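Local atomic coordinates of putative peptidase (Parabacteroides merdae, PDB entry 4L8K), a protein that probably hydrolyses peptide bonds as a serine peptidase of family S41. Residues 22-27 with 191-196; 97-102 with 302-307; 163-168 with 226-231; 81-86 with 278-283. All coordinates share one frame; numbering follows the deposited sequence. Where two conformers were deposited one is given.

Contact 1: 22-27 with 191-196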
loop_
_atom_site.group_PDB
_atom_site.type_symbol
_atom_site.label_atom_id
_atom_site.label_comp_id
_atom_site.label_asym_id
_atom_site.label_seq_id
_atom_site.Cartn_x
_atom_site.Cartn_y
_atom_site.Cartn_z
ATOM N N ASN A 22 11.898 18.361 -4.857
ATOM C CA ASN A 22 11.258 17.122 -5.341
ATOM C C ASN A 22 10.213 16.505 -4.404
ATOM O O ASN A 22 9.379 15.731 -4.893
ATOM C CB ASN A 22 12.317 16.072 -5.659
ATOM C CG ASN A 22 13.331 16.558 -6.658
ATOM O OD1 ASN A 22 13.084 16.590 -7.861
ATOM N ND2 ASN A 22 14.471 17.008 -6.170
ATOM N N TYR A 23 10.239 16.817 -3.094
ATOM C CA TYR A 23 9.257 16.261 -2.142
ATOM C C TYR A 23 7.860 16.819 -2.484
ATOM O O TYR A 23 7.700 18.028 -2.663
ATOM C CB TYR A 23 9.661 16.538 -0.682
ATOM C CG TYR A 23 8.831 15.766 0.315
ATOM C CD1 TYR A 23 9.026 14.399 0.506
ATOM C CD2 TYR A 23 7.811 16.388 1.032
ATOM C CE1 TYR A 23 8.246 13.677 1.406
ATOM C CE2 TYR A 23 7.018 15.671 1.930
ATOM C CZ TYR A 23 7.242 14.316 2.112
ATOM O OH TYR A 23 6.468 13.598 2.985
ATOM N N CYS A 24 6.878 15.923 -2.647
ATOM C CA CYS A 24 5.534 16.238 -3.147
ATOM C C CYS A 24 4.488 16.582 -2.090
ATOM O O CYS A 24 3.405 17.021 -2.490
ATOM C CB CYS A 24 5.020 15.081 -4.003
ATOM S SG CYS A 24 6.092 14.632 -5.384
ATOM N N PHE A 25 4.753 16.359 -0.777
ATOM C CA PHE A 25 3.666 16.484 0.180
ATOM C C PHE A 25 3.850 17.511 1.285
ATOM O O PHE A 25 3.185 17.393 2.318
ATOM C CB PHE A 25 3.385 15.085 0.776
ATOM C CG PHE A 25 3.132 14.064 -0.316
ATOM C CD1 PHE A 25 1.945 14.085 -1.056
ATOM C CD2 PHE A 25 4.121 13.155 -0.680
ATOM C CE1 PHE A 25 1.727 13.163 -2.094
ATOM C CE2 PHE A 25 3.921 12.268 -1.745
ATOM C CZ PHE A 25 2.721 12.268 -2.435
ATOM N N PHE A 26 4.613 18.584 1.032
ATOM C CA PHE A 26 4.836 19.660 2.012
ATOM C C PHE A 26 3.532 20.337 2.497
ATOM O O PHE A 26 3.440 20.677 3.675
ATOM C CB PHE A 26 5.793 20.730 1.457
ATOM C CG PHE A 26 7.245 20.327 1.479
ATOM C CD1 PHE A 26 7.855 19.930 2.663
ATOM C CD2 PHE A 26 8.017 20.387 0.325
ATOM C CE1 PHE A 26 9.203 19.573 2.685
ATOM C CE2 PHE A 26 9.371 20.040 0.352
ATOM C CZ PHE A 26 9.957 19.650 1.534
ATOM N N ALA A 27 2.517 20.469 1.616
ATOM C CA ALA A 27 1.213 21.072 1.925
ATOM C C ALA A 27 0.429 20.301 3.002
ATOM O O ALA A 27 -0.453 20.889 3.626
ATOM C CB ALA A 27 0.369 21.164 0.655
ATOM N N ASN A 191 4.190 23.202 -4.631
ATOM C CA ASN A 191 2.891 22.892 -5.234
ATOM C C ASN A 191 2.940 23.022 -6.758
ATOM O O ASN A 191 1.893 23.092 -7.393
ATOM C CB ASN A 191 1.793 23.781 -4.630
ATOM C CG ASN A 191 1.217 23.197 -3.356
ATOM O OD1 ASN A 191 0.564 22.137 -3.359
ATOM N ND2 ASN A 191 1.454 23.868 -2.234
ATOM N N ASP A 192 4.151 22.988 -7.343
ATOM C CA ASP A 192 4.314 23.097 -8.785
ATOM C C ASP A 192 4.172 21.730 -9.446
ATOM O O ASP A 192 5.158 21.086 -9.820
ATOM C CB ASP A 192 5.639 23.772 -9.159
ATOM C CG ASP A 192 5.571 24.405 -10.541
ATOM O OD1 ASP A 192 4.854 25.427 -10.694
ATOM O OD2 ASP A 192 6.184 23.852 -11.480
ATOM N N PHE A 193 2.918 21.287 -9.595
ATOM C CA PHE A 193 2.610 19.994 -10.214
ATOM C C PHE A 193 1.945 20.185 -11.547
ATOM O O PHE A 193 1.349 21.232 -11.811
ATOM C CB PHE A 193 1.698 19.125 -9.308
ATOM C CG PHE A 193 2.319 18.759 -7.985
ATOM C CD1 PHE A 193 3.206 17.691 -7.886
ATOM C CD2 PHE A 193 2.024 19.484 -6.839
ATOM C CE1 PHE A 193 3.829 17.392 -6.677
ATOM C CE2 PHE A 193 2.633 19.177 -5.626
ATOM C CZ PHE A 193 3.542 18.141 -5.556
ATOM N N THR A 194 2.027 19.153 -12.385
ATOM C CA THR A 194 1.304 19.098 -13.646
ATOM C C THR A 194 -0.170 18.833 -13.295
ATOM O O THR A 194 -0.467 18.431 -12.164
ATOM C CB THR A 194 1.909 18.009 -14.552
ATOM O OG1 THR A 194 1.728 16.721 -13.963
ATOM C CG2 THR A 194 3.370 18.234 -14.818
ATOM N N GLN A 195 -1.084 19.059 -14.246
ATOM C CA GLN A 195 -2.514 18.823 -14.062
ATOM C C GLN A 195 -2.785 17.327 -13.892
ATOM O O GLN A 195 -2.057 16.516 -14.475
ATOM C CB GLN A 195 -3.303 19.392 -15.244
ATOM C CG GLN A 195 -3.492 20.909 -15.163
ATOM C CD GLN A 195 -4.667 21.288 -14.291
ATOM O OE1 GLN A 195 -4.511 21.872 -13.216
ATOM N NE2 GLN A 195 -5.877 20.962 -14.731
ATOM N N PRO A 196 -3.764 16.936 -13.037
ATOM C CA PRO A 196 -4.054 15.493 -12.844
ATOM C C PRO A 196 -4.290 14.757 -14.163
ATOM O O PRO A 196 -5.083 15.194 -14.987
ATOM C CB PRO A 196 -5.307 15.502 -11.972
ATOM C CG PRO A 196 -5.252 16.827 -11.250
ATOM C CD PRO A 196 -4.693 17.777 -12.249
#
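Cys-24 and Phe-193 carry most of this small contact, through a sulfur-aromatic approach made at the rim of the ring. Cys-24 SG lies 5.1 Å from the centroid of the Phe-193 ring and 86° off the ring normal, so the sulfur faces C-H groups and not the pi cloud. Apolar packing runs beside it: Cys-24 CB is 3.7 Å from Phe-193 CE1, and Cys-24 CA meets the ring edge in its plane. A cysteine suits the place because it is small, polarisable and content in an apolar setting; the other side of its CB rests over the centre of the Phe-25 ring.

A third approach is polar to aromatic. Cys-24 O comes within 3.3 Å of Phe-193 CZ, obliquely to the ring. Phe-193 CG stands beside its own backbone N (chi1 -62°), which carries the far end of the ring across to the Cys-24 backbone.

At the margin the methyl CB of Ala-27 touches the amide of Asn-191, 4.1 Å from ND2. The inverse gamma turn centred on Asp-192 brings Asn-191 and Phe-193 close enough together for both to join in.

The contact thus ties the loop after helix 8-22 to the connection between antiparallel strands 177-182 and 197-201, while Tyr-23 and Phe-25 pack on strand 262-266 through Phe-265 and Ser-266.

Contact 2: 97-102 with 302-307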
loop_
_atom_site.group_PDB
_atom_site.type_symbol
_atom_site.label_atom_id
_atom_site.label_comp_id
_atom_site.label_asym_id
_atom_site.label_seq_id
_atom_site.Cartn_x
_atom_site.Cartn_y
_atom_site.Cartn_z
ATOM N N ASP A 97 -2.497 -19.593 9.539
ATOM C CA ASP A 97 -2.242 -21.044 9.409
ATOM C C ASP A 97 -3.473 -21.868 9.799
ATOM O O ASP A 97 -3.664 -22.947 9.250
ATOM C CB ASP A 97 -1.038 -21.500 10.265
ATOM C CG ASP A 97 0.322 -20.993 9.801
ATOM O OD1 ASP A 97 0.461 -20.665 8.608
ATOM O OD2 ASP A 97 1.246 -20.913 10.641
ATOM N N ASN A 98 -4.326 -21.357 10.712
ATOM C CA ASN A 98 -5.544 -22.058 11.121
ATOM C C ASN A 98 -6.609 -22.086 10.016
ATOM O O ASN A 98 -7.494 -22.935 10.047
ATOM C CB ASN A 98 -6.120 -21.438 12.387
ATOM C CG ASN A 98 -5.223 -21.601 13.575
ATOM O OD1 ASN A 98 -4.359 -22.471 13.600
ATOM N ND2 ASN A 98 -5.402 -20.759 14.582
ATOM N N TYR A 99 -6.524 -21.169 9.060
ATOM C CA TYR A 99 -7.435 -21.047 7.929
ATOM C C TYR A 99 -6.848 -21.700 6.689
ATOM O O TYR A 99 -7.552 -22.443 5.998
ATOM C CB TYR A 99 -7.779 -19.567 7.647
ATOM C CG TYR A 99 -8.502 -18.906 8.806
ATOM C CD1 TYR A 99 -7.794 -18.357 9.874
ATOM C CD2 TYR A 99 -9.894 -18.881 8.862
ATOM C CE1 TYR A 99 -8.455 -17.803 10.971
ATOM C CE2 TYR A 99 -10.564 -18.297 9.940
ATOM C CZ TYR A 99 -9.838 -17.768 10.998
ATOM O OH TYR A 99 -10.479 -17.207 12.077
ATOM N N LEU A 100 -5.572 -21.435 6.398
ATOM C CA LEU A 100 -4.933 -22.037 5.234
ATOM C C LEU A 100 -4.561 -23.503 5.467
ATOM O O LEU A 100 -4.639 -24.292 4.533
ATOM C CB LEU A 100 -3.688 -21.225 4.787
ATOM C CG LEU A 100 -3.975 -19.910 4.026
ATOM C CD1 LEU A 100 -2.717 -19.098 3.841
ATOM C CD2 LEU A 100 -4.666 -20.172 2.686
ATOM N N GLY A 101 -4.184 -23.867 6.690
ATOM C CA GLY A 101 -3.740 -25.218 7.016
ATOM C C GLY A 101 -2.507 -25.627 6.221
ATOM O O GLY A 101 -1.647 -24.791 5.901
ATOM N N THR A 102 -2.458 -26.901 5.815
ATOM C CA THR A 102 -1.349 -27.419 5.020
ATOM C C THR A 102 -1.808 -27.827 3.614
ATOM O O THR A 102 -0.965 -28.087 2.755
ATOM C CB THR A 102 -0.672 -28.617 5.741
ATOM O OG1 THR A 102 -1.621 -29.685 5.886
ATOM C CG2 THR A 102 -0.036 -28.221 7.091
ATOM N N ILE A 302 -10.727 -10.275 11.453
ATOM C CA ILE A 302 -10.943 -9.710 10.131
ATOM C C ILE A 302 -11.450 -10.795 9.170
ATOM O O ILE A 302 -12.464 -10.561 8.505
ATOM C CB ILE A 302 -9.674 -8.956 9.613
ATOM C CG1 ILE A 302 -9.214 -7.927 10.683
ATOM C CG2 ILE A 302 -9.988 -8.262 8.280
ATOM C CD1 ILE A 302 -7.887 -7.175 10.410
ATOM N N ILE A 303 -10.799 -11.983 9.127
ATOM C CA ILE A 303 -11.284 -13.063 8.257
ATOM C C ILE A 303 -12.722 -13.459 8.685
ATOM O O ILE A 303 -13.592 -13.603 7.819
ATOM C CB ILE A 303 -10.319 -14.281 8.197
ATOM C CG1 ILE A 303 -8.945 -13.875 7.598
ATOM C CG2 ILE A 303 -10.945 -15.461 7.388
ATOM C CD1 ILE A 303 -7.817 -15.003 7.688
ATOM N N GLU A 304 -12.976 -13.564 10.021
ATOM C CA GLU A 304 -14.290 -13.953 10.543
ATOM C C GLU A 304 -15.391 -12.944 10.179
ATOM O O GLU A 304 -16.469 -13.363 9.763
ATOM C CB GLU A 304 -14.254 -14.165 12.057
ATOM C CG GLU A 304 -13.398 -15.339 12.487
ATOM C CD GLU A 304 -13.841 -16.723 12.053
ATOM O OE1 GLU A 304 -15.026 -16.907 11.698
ATOM O OE2 GLU A 304 -12.998 -17.640 12.112
ATOM N N ALA A 305 -15.107 -11.627 10.301
ATOM C CA ALA A 305 -16.062 -10.570 9.944
ATOM C C ALA A 305 -16.370 -10.625 8.440
ATOM O O ALA A 305 -17.530 -10.517 8.061
ATOM C CB ALA A 305 -15.515 -9.206 10.336
ATOM N N ALA A 306 -15.332 -10.875 7.609
ATOM C CA ALA A 306 -15.460 -10.982 6.154
ATOM C C ALA A 306 -16.332 -12.205 5.799
ATOM O O ALA A 306 -17.237 -12.085 4.965
ATOM C CB ALA A 306 -14.076 -11.077 5.513
ATOM N N ILE A 307 -16.110 -13.363 6.499
ATOM C CA ILE A 307 -16.898 -14.594 6.302
ATOM C C ILE A 307 -18.359 -14.296 6.671
ATOM O O ILE A 307 -19.240 -14.609 5.885
ATOM C CB ILE A 307 -16.327 -15.824 7.085
ATOM C CG1 ILE A 307 -15.002 -16.336 6.464
ATOM C CG2 ILE A 307 -17.364 -16.980 7.187
ATOM C CD1 ILE A 307 -14.219 -17.362 7.404
#
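Tyr-99, Ile-303 and Glu-304 join two helices at the edge of an alpha/beta fold: helix 93-100 meets helix 301-311, which itself packs on the mixed sheet through strands 213-217 and 238-242. Tyr-99 gives up the most surface. Its CG lies beside the backbone N (chi1 -63°), and the ring projects to the other helix with both a face and a hydroxyl in use.

Ile-303 covers one face, off-centre. Its CD1 sits above the plane near the border of the ring, while CG2 makes a CH-pi contact 4.2 Å from the ring centroid and 3.8 Å from Tyr-99 CE2. Beta-branching suits isoleucine here, because two methyl groups can spread over one ring while the residue also touches Leu-216 and Tyr-122 of the sheet.

Glu-304 supplies the polar part. Its chain bends at chi2, bringing the carboxylate back to the tyrosine with its plane turned 52° from the ring. Asp-300 N, just before the helix, donates to the same Tyr-99 OH, so the hydroxyl is gripped twice and its rotation is fixed. A phenylalanine in place of Tyr-99 would probably keep the CH-pi packing but leave Asp-300 N and the Glu-304 carboxylate without this mate.

The bond from Tyr-99 OH to Glu-304 OE2 is 2.6 Å long and reaches the oxygen on its anti side, 17° out of the carboxylate plane.

Contact 3: 163-168 with 226-231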
loop_
_atom_site.group_PDB
_atom_site.type_symbol
_atom_site.label_atom_id
_atom_site.label_comp_id
_atom_site.label_asym_id
_atom_site.label_seq_id
_atom_site.Cartn_x
_atom_site.Cartn_y
_atom_site.Cartn_z
ATOM N N LEU A 163 2.423 -4.630 -12.826
ATOM C CA LEU A 163 1.976 -5.530 -13.875
ATOM C C LEU A 163 0.944 -6.504 -13.290
ATOM O O LEU A 163 -0.103 -6.718 -13.898
ATOM C CB LEU A 163 3.178 -6.273 -14.497
ATOM C CG LEU A 163 2.860 -7.405 -15.506
ATOM C CD1 LEU A 163 2.519 -6.837 -16.858
ATOM C CD2 LEU A 163 4.035 -8.366 -15.645
ATOM N N TYR A 164 1.199 -7.004 -12.069
ATOM C CA TYR A 164 0.314 -7.962 -11.399
ATOM C C TYR A 164 -0.844 -7.260 -10.753
ATOM O O TYR A 164 -1.952 -7.809 -10.708
ATOM C CB TYR A 164 1.102 -8.806 -10.393
ATOM C CG TYR A 164 2.310 -9.432 -11.060
ATOM C CD1 TYR A 164 2.171 -10.223 -12.203
ATOM C CD2 TYR A 164 3.593 -9.179 -10.594
ATOM C CE1 TYR A 164 3.282 -10.764 -12.847
ATOM C CE2 TYR A 164 4.705 -9.745 -11.205
ATOM C CZ TYR A 164 4.541 -10.538 -12.333
ATOM O OH TYR A 164 5.612 -11.143 -12.927
ATOM N N SER A 165 -0.608 -6.032 -10.309
ATOM C CA SER A 165 -1.654 -5.183 -9.764
ATOM C C SER A 165 -2.769 -5.035 -10.810
ATOM O O SER A 165 -3.884 -5.456 -10.534
ATOM C CB SER A 165 -1.070 -3.832 -9.368
ATOM O OG SER A 165 -1.950 -3.222 -8.443
ATOM N N ASP A 166 -2.431 -4.527 -12.024
ATOM C CA ASP A 166 -3.372 -4.334 -13.142
ATOM C C ASP A 166 -4.000 -5.636 -13.613
ATOM O O ASP A 166 -5.189 -5.652 -13.923
ATOM C CB ASP A 166 -2.673 -3.664 -14.345
ATOM C CG ASP A 166 -2.893 -2.171 -14.450
ATOM O OD1 ASP A 166 -2.786 -1.476 -13.411
ATOM O OD2 ASP A 166 -3.099 -1.687 -15.572
ATOM N N ARG A 167 -3.216 -6.724 -13.677
ATOM C CA ARG A 167 -3.681 -8.039 -14.130
ATOM C C ARG A 167 -4.735 -8.616 -13.176
ATOM O O ARG A 167 -5.730 -9.154 -13.646
ATOM C CB ARG A 167 -2.486 -9.006 -14.265
ATOM C CG ARG A 167 -2.856 -10.375 -14.813
ATOM C CD ARG A 167 -1.632 -11.245 -14.922
ATOM N NE ARG A 167 -0.833 -10.905 -16.105
ATOM C CZ ARG A 167 0.394 -11.351 -16.362
ATOM N NH1 ARG A 167 1.005 -12.178 -15.516
ATOM N NH2 ARG A 167 1.033 -10.948 -17.441
ATOM N N ILE A 168 -4.533 -8.499 -11.854
ATOM C CA ILE A 168 -5.518 -9.003 -10.884
ATOM C C ILE A 168 -6.768 -8.092 -10.890
ATOM O O ILE A 168 -7.857 -8.597 -11.113
ATOM C CB ILE A 168 -4.932 -9.194 -9.456
ATOM C CG1 ILE A 168 -3.826 -10.266 -9.466
ATOM C CG2 ILE A 168 -6.028 -9.584 -8.461
ATOM C CD1 ILE A 168 -2.776 -10.038 -8.324
ATOM N N ASN A 226 -1.418 -0.246 -2.304
ATOM C CA ASN A 226 -2.268 0.917 -2.052
ATOM C C ASN A 226 -3.005 1.278 -3.326
ATOM O O ASN A 226 -4.192 1.547 -3.271
ATOM C CB ASN A 226 -1.448 2.117 -1.527
ATOM C CG ASN A 226 -2.299 3.223 -0.969
ATOM O OD1 ASN A 226 -3.190 2.994 -0.154
ATOM N ND2 ASN A 226 -2.050 4.453 -1.390
ATOM N N ASP A 227 -2.315 1.237 -4.489
ATOM C CA ASP A 227 -2.927 1.543 -5.794
ATOM C C ASP A 227 -3.942 0.474 -6.188
ATOM O O ASP A 227 -4.954 0.808 -6.793
ATOM C CB ASP A 227 -1.854 1.682 -6.884
ATOM C CG ASP A 227 -0.770 2.700 -6.602
ATOM O OD1 ASP A 227 -1.009 3.626 -5.772
ATOM O OD2 ASP A 227 0.295 2.604 -7.226
ATOM N N PHE A 228 -3.654 -0.802 -5.878
ATOM C CA PHE A 228 -4.542 -1.945 -6.114
ATOM C C PHE A 228 -5.854 -1.746 -5.298
ATOM O O PHE A 228 -6.953 -1.887 -5.841
ATOM C CB PHE A 228 -3.840 -3.284 -5.694
ATOM C CG PHE A 228 -4.747 -4.493 -5.728
ATOM C CD1 PHE A 228 -5.090 -5.092 -6.939
ATOM C CD2 PHE A 228 -5.255 -5.038 -4.550
ATOM C CE1 PHE A 228 -5.929 -6.218 -6.976
ATOM C CE2 PHE A 228 -6.106 -6.148 -4.591
ATOM C CZ PHE A 228 -6.428 -6.738 -5.802
ATOM N N VAL A 229 -5.714 -1.434 -3.993
ATOM C CA VAL A 229 -6.838 -1.204 -3.087
ATOM C C VAL A 229 -7.683 -0.030 -3.627
ATOM O O VAL A 229 -8.906 -0.132 -3.682
ATOM C CB VAL A 229 -6.340 -0.980 -1.633
ATOM C CG1 VAL A 229 -7.450 -0.416 -0.739
ATOM C CG2 VAL A 229 -5.815 -2.299 -1.047
ATOM N N ASN A 230 -7.016 1.039 -4.083
ATOM C CA ASN A 230 -7.662 2.210 -4.643
ATOM C C ASN A 230 -8.603 1.845 -5.814
ATOM O O ASN A 230 -9.694 2.404 -5.909
ATOM C CB ASN A 230 -6.627 3.214 -5.109
ATOM C CG ASN A 230 -7.206 4.494 -5.687
ATOM O OD1 ASN A 230 -8.150 5.086 -5.170
ATOM N ND2 ASN A 230 -6.662 4.937 -6.787
ATOM N N VAL A 231 -8.173 0.934 -6.695
ATOM C CA VAL A 231 -8.980 0.526 -7.844
ATOM C C VAL A 231 -10.126 -0.379 -7.374
ATOM O O VAL A 231 -11.265 -0.194 -7.802
ATOM C CB VAL A 231 -8.110 -0.162 -8.944
ATOM C CG1 VAL A 231 -8.967 -0.632 -10.129
ATOM C CG2 VAL A 231 -6.994 0.766 -9.420
#
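Phe-228 lies between two helices of the crotonase-like alpha/beta fold expected of this family: helix 224-232, in the crossover joining parallel strands 213-217 and 238-242, and helix 162-169, which follows strand 149-153. The backbones come close, with Ser-165 CA 5.7 Å from Phe-228 CA, and a small serine suits such a spacing.

From the start of the side chain, Phe-228 CB meets Ser-165 OG at 3.3 Å. The phenylalanine CG is turned opposite the backbone N (chi1 172°), which sends the ring along helix 162-169 toward Ile-168. CG and CD1 still border Ser-165 OG, and CD1 also passes Ser-165 O, which lies at the ring edge near its plane, 3.8 Å off. The Ile-168 side chain runs nearly perpendicular to that of Phe-228. The rings of Phe-128 and Phe-152 also meet it. Shortening Phe-228 to an alanine is likely to open a gap beside Ile-168 and deprive both those rings of a neighbour.

Farthest out, CE1 and CZ both touch the branch methyl Ile-168 CG2, at 3.7 and 3.9 Å.

Contact 4: 81-86 with 278-283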
loop_
_atom_site.group_PDB
_atom_site.type_symbol
_atom_site.label_atom_id
_atom_site.label_comp_id
_atom_site.label_asym_id
_atom_site.label_seq_id
_atom_site.Cartn_x
_atom_site.Cartn_y
_atom_site.Cartn_z
ATOM N N TRP A 81 9.284 4.979 11.093
ATOM C CA TRP A 81 8.421 3.819 11.000
ATOM C C TRP A 81 7.282 3.829 11.965
ATOM O O TRP A 81 6.419 2.957 11.840
ATOM C CB TRP A 81 9.203 2.504 10.990
ATOM C CG TRP A 81 9.821 2.276 9.637
ATOM C CD1 TRP A 81 9.542 2.951 8.479
ATOM C CD2 TRP A 81 10.848 1.331 9.312
ATOM N NE1 TRP A 81 10.325 2.479 7.453
ATOM C CE2 TRP A 81 11.138 1.484 7.935
ATOM C CE3 TRP A 81 11.584 0.393 10.061
ATOM C CZ2 TRP A 81 12.112 0.709 7.286
ATOM C CZ3 TRP A 81 12.541 -0.375 9.418
ATOM C CH2 TRP A 81 12.813 -0.203 8.057
ATOM N N ALA A 82 7.152 4.924 12.769
ATOM C CA ALA A 82 5.976 5.234 13.597
ATOM C C ALA A 82 4.752 5.343 12.663
ATOM O O ALA A 82 3.652 5.031 13.065
ATOM C CB ALA A 82 6.188 6.540 14.356
ATOM N N TRP A 83 4.968 5.669 11.375
ATOM C CA TRP A 83 3.929 5.717 10.350
ATOM C C TRP A 83 3.201 4.349 10.275
ATOM O O TRP A 83 1.976 4.315 10.093
ATOM C CB TRP A 83 4.568 6.081 9.001
ATOM C CG TRP A 83 3.703 5.991 7.765
ATOM C CD1 TRP A 83 3.414 4.862 7.049
ATOM C CD2 TRP A 83 3.258 7.100 6.959
ATOM N NE1 TRP A 83 2.722 5.192 5.902
ATOM C CE2 TRP A 83 2.583 6.559 5.839
ATOM C CE3 TRP A 83 3.330 8.506 7.097
ATOM C CZ2 TRP A 83 2.012 7.375 4.842
ATOM C CZ3 TRP A 83 2.704 9.307 6.148
ATOM C CH2 TRP A 83 2.076 8.745 5.024
ATOM N N TYR A 84 3.966 3.234 10.419
ATOM C CA TYR A 84 3.415 1.877 10.359
ATOM C C TYR A 84 3.116 1.310 11.736
ATOM O O TYR A 84 2.058 0.735 11.933
ATOM C CB TYR A 84 4.377 0.934 9.633
ATOM C CG TYR A 84 4.658 1.360 8.217
ATOM C CD1 TYR A 84 3.745 1.097 7.193
ATOM C CD2 TYR A 84 5.851 2.008 7.885
ATOM C CE1 TYR A 84 4.002 1.484 5.881
ATOM C CE2 TYR A 84 6.122 2.393 6.566
ATOM C CZ TYR A 84 5.177 2.153 5.576
ATOM O OH TYR A 84 5.412 2.535 4.279
ATOM N N GLU A 85 4.054 1.486 12.676
ATOM C CA GLU A 85 4.063 0.940 14.027
ATOM C C GLU A 85 3.040 1.573 14.939
ATOM O O GLU A 85 2.733 0.968 15.969
ATOM C CB GLU A 85 5.465 1.066 14.653
ATOM C CG GLU A 85 6.559 0.309 13.914
ATOM C CD GLU A 85 8.012 0.636 14.254
ATOM O OE1 GLU A 85 8.272 1.567 15.057
ATOM O OE2 GLU A 85 8.900 -0.033 13.677
ATOM N N ASP A 86 2.501 2.765 14.601
ATOM C CA ASP A 86 1.465 3.395 15.441
ATOM C C ASP A 86 0.110 2.700 15.251
ATOM O O ASP A 86 -0.831 2.985 15.987
ATOM C CB ASP A 86 1.325 4.892 15.138
ATOM C CG ASP A 86 2.436 5.765 15.736
ATOM O OD1 ASP A 86 3.309 5.222 16.472
ATOM O OD2 ASP A 86 2.465 6.967 15.432
ATOM N N THR A 278 -4.082 9.713 -2.011
ATOM C CA THR A 278 -4.116 8.353 -1.417
ATOM C C THR A 278 -2.765 8.019 -0.739
ATOM O O THR A 278 -2.612 6.945 -0.150
ATOM C CB THR A 278 -4.441 7.300 -2.515
ATOM O OG1 THR A 278 -3.396 7.304 -3.494
ATOM C CG2 THR A 278 -5.802 7.535 -3.189
ATOM N N GLU A 279 -1.785 8.951 -0.831
ATOM C CA GLU A 279 -0.429 8.800 -0.304
ATOM C C GLU A 279 -0.387 8.439 1.175
ATOM O O GLU A 279 0.469 7.677 1.590
ATOM C CB GLU A 279 0.374 10.106 -0.518
ATOM C CG GLU A 279 1.813 10.051 -0.005
ATOM C CD GLU A 279 2.777 9.125 -0.739
ATOM O OE1 GLU A 279 2.490 8.737 -1.898
ATOM O OE2 GLU A 279 3.839 8.808 -0.150
ATOM N N PHE A 280 -1.302 9.009 1.956
ATOM C CA PHE A 280 -1.323 8.887 3.399
ATOM C C PHE A 280 -2.098 7.664 3.863
ATOM O O PHE A 280 -2.157 7.389 5.063
ATOM C CB PHE A 280 -1.871 10.196 3.993
ATOM C CG PHE A 280 -1.233 11.385 3.312
ATOM C CD1 PHE A 280 0.127 11.677 3.504
ATOM C CD2 PHE A 280 -1.981 12.207 2.464
ATOM C CE1 PHE A 280 0.725 12.774 2.866
ATOM C CE2 PHE A 280 -1.381 13.297 1.807
ATOM C CZ PHE A 280 -0.029 13.564 2.007
ATOM N N GLY A 281 -2.583 6.894 2.891
ATOM C CA GLY A 281 -3.349 5.683 3.109
ATOM C C GLY A 281 -4.811 5.863 2.740
ATOM O O GLY A 281 -5.298 6.996 2.648
ATOM N N ILE A 282 -5.508 4.719 2.529
ATOM C CA ILE A 282 -6.930 4.606 2.210
ATOM C C ILE A 282 -7.617 3.861 3.356
ATOM O O ILE A 282 -7.164 2.769 3.774
ATOM C CB ILE A 282 -7.153 3.882 0.844
ATOM C CG1 ILE A 282 -6.523 4.654 -0.334
ATOM C CG2 ILE A 282 -8.639 3.609 0.588
ATOM C CD1 ILE A 282 -5.958 3.733 -1.466
ATOM N N ASP A 283 -8.696 4.464 3.869
ATOM C CA ASP A 283 -9.493 3.885 4.948
ATOM C C ASP A 283 -10.344 2.755 4.416
ATOM O O ASP A 283 -10.913 2.889 3.329
ATOM C CB ASP A 283 -10.387 4.954 5.617
ATOM C CG ASP A 283 -9.641 5.893 6.558
ATOM O OD1 ASP A 283 -8.623 5.468 7.148
ATOM O OD2 ASP A 283 -10.073 7.051 6.705
#
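Trp-81 O takes two amides, Tyr-84 N at 2.8 Å and Glu-85 N at 2.9 Å, in the short helical turn from which Trp-83 reaches across to Glu-279 and Phe-280. The contact joins helix 82-85 to the loop between strands 270-271 and 286-287. Trp-83 extends its indole toward the type I turn of 278-281, CG lying opposite its backbone N (chi1 171°).

The benzo end does the touching. CZ2 comes 3.6 Å from Glu-279 O, which sits at the indole edge in its plane, and CH2 meets Phe-280 CA and, at 3.8 Å, CD1. That CH2 lies at the Phe-280 ring edge, so the rings do not stack.

Tryptophan suits this place by its length and single N-H: NE1 bonds to Gly-246 O, fixing the indole's rotation, while Arg-219 forms a cation-pi contact. Glu-279 OE2 bonds to Ser-266 OG; a phosphate ion, probably from the crystallisation liquor, lies about 5 Å from the Glu-279 side chain.

Carbon edges thus meet a carbonyl and a ring edge: shape and weak C-H contacts, not hydrogen bonds or charges, make the join.

From the N terminus, residues 22-27 open contact 1, which closes at 191-196, in the connection between two antiparallel strands. Before it closes, 81-86, 97-102 and 163-168 open contacts 4, 2 and 3, so contact 1 crosses all three. Contact 3 closes next, at 226-231, pairing helices 162-169 and 224-232 and nested inside both longer loops. Contact 4, tying helix 82-85 to the loop before strand 286-287, and contact 2, joining helices 93-100 and 301-311, close last and cross each other. Contact 4 touches two of the others: contact 1 through Phe-25 with Glu-279 and Phe-280, contact 3 through Asn-226 with Thr-278. Contact 2 lies on the opposite side of the chain's centre from contact 1, their centres about 41 Å apart.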